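Local structure of Azi13 (Streptomyces sahachiroi, 5HMB) at residues Gly45-Gly49 with Gly50-Ala54. The protein probably acts as a hotdog-fold thioesterase of the PaaI family in azinomycin biosynthesis, hydrolysing thioesters of naphthoate-type polyketide products. Sequence-based numbering, arbitrary orientation.
Sequences GILHG and GVHCA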
loop_
_atom_site.group_PDB
_atom_site.type_symbol
_atom_site.label_atom_id
_atom_site.label_comp_id
_atom_site.label_asym_id
_atom_site.label_seq_id
_atom_site.Cartn_x
_atom_site.Cartn_y
_atom_site.Cartn_z
ATOM N N GLY A 45 -2.237 16.322 -20.448
ATOM C CA GLY A 45 -2.043 17.629 -19.846
ATOM C C GLY A 45 -2.057 17.710 -18.330
ATOM O O GLY A 45 -2.088 18.825 -17.793
ATOM N N ILE A 46 -2.032 16.587 -17.614
ATOM C CA ILE A 46 -1.943 16.620 -16.161
ATOM C C ILE A 46 -0.618 16.004 -15.713
ATOM O O ILE A 46 0.081 15.316 -16.463
ATOM C CB ILE A 46 -3.130 15.912 -15.484
ATOM C CG1 ILE A 46 -3.113 14.429 -15.815
ATOM C CG2 ILE A 46 -4.437 16.537 -15.926
ATOM C CD1 ILE A 46 -4.309 13.700 -15.288
ATOM N N LEU A 47 -0.267 16.280 -14.464
ATOM C CA LEU A 47 0.982 15.778 -13.909
ATOM C C LEU A 47 1.042 14.257 -13.989
ATOM O O LEU A 47 0.110 13.565 -13.576
ATOM C CB LEU A 47 1.122 16.232 -12.462
ATOM C CG LEU A 47 2.480 15.962 -11.814
ATOM C CD1 LEU A 47 3.600 16.663 -12.578
ATOM C CD2 LEU A 47 2.451 16.384 -10.362
ATOM N N HIS A 48 2.138 13.748 -14.555
ATOM C CA HIS A 48 2.461 12.328 -14.474
ATOM C C HIS A 48 2.426 11.882 -13.019
ATOM O O HIS A 48 2.926 12.579 -12.133
ATOM C CB HIS A 48 3.848 12.093 -15.079
ATOM C CG HIS A 48 4.163 10.663 -15.371
ATOM N ND1 HIS A 48 4.424 9.736 -14.381
ATOM C CD2 HIS A 48 4.300 10.006 -16.547
ATOM C CE1 HIS A 48 4.698 8.570 -14.936
ATOM N NE2 HIS A 48 4.624 8.705 -16.250
ATOM N N GLY A 49 1.792 10.736 -12.769
ATOM C CA GLY A 49 1.645 10.264 -11.407
ATOM C C GLY A 49 2.971 9.928 -10.749
ATOM O O GLY A 49 3.128 10.116 -9.547
ATOM N N GLY A 50 3.934 9.412 -11.521
ATOM C CA GLY A 50 5.248 9.133 -10.969
ATOM C C GLY A 50 5.908 10.352 -10.360
ATOM O O GLY A 50 6.670 10.228 -9.405
ATOM N N VAL A 51 5.608 11.551 -10.881
ATOM C CA VAL A 51 6.183 12.751 -10.284
ATOM C C VAL A 51 5.707 12.910 -8.843
ATOM O O VAL A 51 6.495 13.235 -7.950
ATOM C CB VAL A 51 5.857 13.994 -11.131
ATOM C CG1 VAL A 51 6.492 15.227 -10.480
ATOM C CG2 VAL A 51 6.372 13.811 -12.553
ATOM N N HIS A 52 4.413 12.677 -8.591
ATOM C CA HIS A 52 3.906 12.708 -7.221
ATOM C C HIS A 52 4.658 11.728 -6.329
ATOM O O HIS A 52 5.045 12.069 -5.207
ATOM C CB HIS A 52 2.403 12.395 -7.193
ATOM C CG HIS A 52 1.543 13.583 -7.469
ATOM N ND1 HIS A 52 1.738 14.796 -6.848
ATOM C CD2 HIS A 52 0.483 13.746 -8.301
ATOM C CE1 HIS A 52 0.836 15.658 -7.287
ATOM N NE2 HIS A 52 0.062 15.045 -8.164
ATOM N N CYS A 53 4.854 10.495 -6.804
ATOM C CA CYS A 53 5.581 9.499 -6.011
ATOM C C CYS A 53 7.011 9.934 -5.753
ATOM O O CYS A 53 7.530 9.762 -4.642
ATOM C CB CYS A 53 5.599 8.159 -6.734
ATOM S SG CYS A 53 3.943 7.516 -7.198
ATOM N N ALA A 54 7.678 10.458 -6.787
ATOM C CA ALA A 54 9.069 10.879 -6.651
ATOM C C ALA A 54 9.216 12.017 -5.646
ATOM O O ALA A 54 10.191 12.062 -4.885
ATOM C CB ALA A 54 9.614 11.292 -8.021
#
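G49 O accepts the N-H of C53 at 3.3 Å, in the carbonyl plane and nearly straight (161° at the hydrogen), the first regular bond of the long helix 49-68, the "sausage" that the curled antiparallel sheet of a hotdog fold wraps. The opening N-H groups of any helix lack carbonyls one turn earlier, and a side-chain N-cap supplies an acceptor: here H48 ND1 takes G50 N at 2.9 Å, at the ring edge. Chi1 of H48 (-166°, CG anti to the backbone N) lays the ring beside its own carbonyl carbon, with ND1 in line for G50 N, while NE2 is hydrogen-bonded to S58 OG of the second subunit. With an alanine here, G50 N would probably lose its side-chain acceptor and S58 of the second subunit its partner at NE2. V51 is held to the cap twice: its N reaches H48 O at 3.1 Å in a bent bond from well above the carbonyl plane, and its CG2 packs 4.0 Å from H48 CB. L47, just ahead of the cap, reaches forward over the first turn. Its CD1 lies 3.8 Å from V51 CB, the side chains crossing at about a right angle, with W34 of strand 29-35 touching both. The other branch makes a CH-pi contact, L47 CD2 sitting over one face of the H52 imidazole, 3.6 Å from the ring centroid and displaced toward its NE2-CE1 rim.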